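Local coordinates for putative ABC transporter, periplasmic binding protein, amino acid (Neisseria gonorrhoeae, PDB 2YJP) that binds L-cysteine as a periplasmic solute receptor and probably delivers it to an ABC transporter for uptake, at residues A49-K54 and D91-P96. The protein carries 1 engineered substitution. Numbering follows the deposited sequence.
With ZN (zinc ion), chain I.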
loop_
_atom_site.group_PDB
_atom_site.type_symbol
_atom_site.label_atom_id
_atom_site.label_comp_id
_atom_site.label_asym_id
_atom_site.label_seq_id
_atom_site.Cartn_x
_atom_site.Cartn_y
_atom_site.Cartn_z
ATOM N N ALA A 49 0.368 24.755 -9.376
ATOM C CA ALA A 49 0.998 26.037 -9.137
ATOM C C ALA A 49 1.389 26.234 -7.669
ATOM O O ALA A 49 2.498 26.702 -7.380
ATOM C CB ALA A 49 0.131 27.204 -9.652
ATOM N N ALA A 50 0.490 25.903 -6.743
ATOM C CA ALA A 50 0.778 26.151 -5.322
ATOM C C ALA A 50 1.976 25.317 -4.861
ATOM O O ALA A 50 2.797 25.781 -4.104
ATOM C CB ALA A 50 -0.426 25.876 -4.463
ATOM N N ILE A 51 2.061 24.086 -5.335
ATOM C CA ILE A 51 3.160 23.235 -4.984
ATOM C C ILE A 51 4.463 23.704 -5.612
ATOM O O ILE A 51 5.502 23.616 -4.965
ATOM C CB ILE A 51 2.867 21.773 -5.328
ATOM C CG1 ILE A 51 1.762 21.207 -4.396
ATOM C CG2 ILE A 51 4.169 20.918 -5.225
ATOM C CD1 ILE A 51 1.051 20.016 -4.968
ATOM N N LYS A 52 4.415 24.211 -6.848
ATOM C CA LYS A 52 5.638 24.709 -7.512
ATOM C C LYS A 52 6.161 25.868 -6.675
ATOM O O LYS A 52 7.357 26.016 -6.520
ATOM C CB LYS A 52 5.410 25.110 -8.987
ATOM C CG LYS A 52 5.197 23.899 -9.929
ATOM C CD LYS A 52 5.074 24.319 -11.381
ATOM C CE LYS A 52 5.607 23.228 -12.320
ATOM N NZ LYS A 52 5.174 23.489 -13.730
ATOM N N GLU A 53 5.248 26.625 -6.059
ATOM C CA GLU A 53 5.616 27.818 -5.318
ATOM C C GLU A 53 6.320 27.470 -4.013
ATOM O O GLU A 53 7.303 28.082 -3.631
ATOM C CB GLU A 53 4.386 28.654 -5.021
ATOM C CG GLU A 53 4.670 29.916 -4.251
ATOM C CD GLU A 53 3.576 30.921 -4.451
ATOM O OE1 GLU A 53 2.414 30.652 -4.061
ATOM O OE2 GLU A 53 3.866 31.979 -5.033
ATOM N N LYS A 54 5.791 26.482 -3.321
ATOM C CA LYS A 54 6.493 25.963 -2.164
ATOM C C LYS A 54 7.822 25.279 -2.468
ATOM O O LYS A 54 8.655 25.220 -1.588
ATOM C CB LYS A 54 5.609 24.996 -1.388
ATOM C CG LYS A 54 4.452 25.697 -0.630
ATOM C CD LYS A 54 3.550 24.684 0.080
ATOM C CE LYS A 54 2.304 24.404 -0.772
ATOM N NZ LYS A 54 1.671 23.004 -0.601
ATOM N N ASP A 91 9.562 15.457 -12.104
ATOM C CA ASP A 91 8.838 16.110 -13.217
ATOM C C ASP A 91 8.236 17.429 -12.756
ATOM O O ASP A 91 8.235 18.388 -13.476
ATOM C CB ASP A 91 7.736 15.207 -13.763
ATOM C CG ASP A 91 8.271 14.068 -14.558
ATOM O OD1 ASP A 91 9.368 14.245 -15.123
ATOM O OD2 ASP A 91 7.615 12.988 -14.612
ATOM N N LEU A 92 7.720 17.455 -11.532
ATOM C CA LEU A 92 6.999 18.608 -11.061
ATOM C C LEU A 92 7.942 19.738 -10.640
ATOM O O LEU A 92 7.681 20.905 -10.892
ATOM C CB LEU A 92 6.125 18.225 -9.873
ATOM C CG LEU A 92 5.171 19.362 -9.462
ATOM C CD1 LEU A 92 4.000 19.579 -10.442
ATOM C CD2 LEU A 92 4.667 19.145 -8.083
ATOM N N LEU A 93 9.036 19.364 -9.996
ATOM C CA LEU A 93 9.865 20.286 -9.269
ATOM C C LEU A 93 11.281 20.355 -9.785
ATOM O O LEU A 93 11.998 21.290 -9.442
ATOM C CB LEU A 93 9.865 19.941 -7.764
ATOM C CG LEU A 93 8.503 20.280 -7.168
ATOM C CD1 LEU A 93 8.047 19.373 -6.266
ATOM C CD2 LEU A 93 8.392 21.619 -6.519
ATOM N N GLY A 94 11.695 19.391 -10.595
ATOM C CA GLY A 94 13.012 19.483 -11.249
ATOM C C GLY A 94 14.015 18.569 -10.570
ATOM O O GLY A 94 15.115 18.372 -11.061
ATOM N N SER A 95 13.625 17.971 -9.441
ATOM C CA SER A 95 14.548 17.093 -8.711
ATOM C C SER A 95 13.829 16.049 -7.860
ATOM O O SER A 95 12.917 16.399 -7.128
ATOM C CB SER A 95 15.500 17.954 -7.844
ATOM O OG SER A 95 16.137 17.190 -6.834
ATOM N N PRO A 96 14.242 14.771 -7.932
ATOM C CA PRO A 96 13.556 13.778 -7.098
ATOM C C PRO A 96 13.753 14.016 -5.585
ATOM O O PRO A 96 13.022 13.442 -4.780
ATOM C CB PRO A 96 14.198 12.449 -7.532
ATOM C CG PRO A 96 15.535 12.829 -8.107
ATOM C CD PRO A 96 15.338 14.170 -8.730
HETATM ZN ZN ZN I . 1.966 32.633 -2.642
HETATM O O HOH W 1 5.988 20.532 -14.429
#
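At the far end of one lobe of the solute-binding protein fold, the short N-terminal helix 48-54 packs through I51 and K52 on the last turn of helix 80-93, at L92 and L93. The apolar centre is I51 against L92: CG2 of I51 lies 3.4 Å from CD2 of L92, closer than usual van der Waals contact, and the two side chains meet at about a right angle. I51 carries CG2 anti to its N and CG1 beside it (chi1 -69°), which leaves the methyl branch to do the touching. L93 reaches both backbone and side chain: its CD2 is 3.8 Å from O of I51, and its CD1 is 4.3 Å from CG2 of I51. The same apolar cluster includes I57 of strand 57-61, touching I51 and L93, and helix 248-264, where L250 touches I51 and W253 touches L92.

K52 runs along the solvent-exposed edge. Its chain bends at chi3 (149°), and CE passes 3.4 Å from O of L92. Beyond it, NZ donates to a water at 3.1 Å, and that water donates in turn to O of D91 at 3.2 Å. Direct contact is thus van der Waals, made by aliphatic carbons against each other and against carbonyl oxygens, while the polar link from K52 to D91 is carried by a water at the exposed edge.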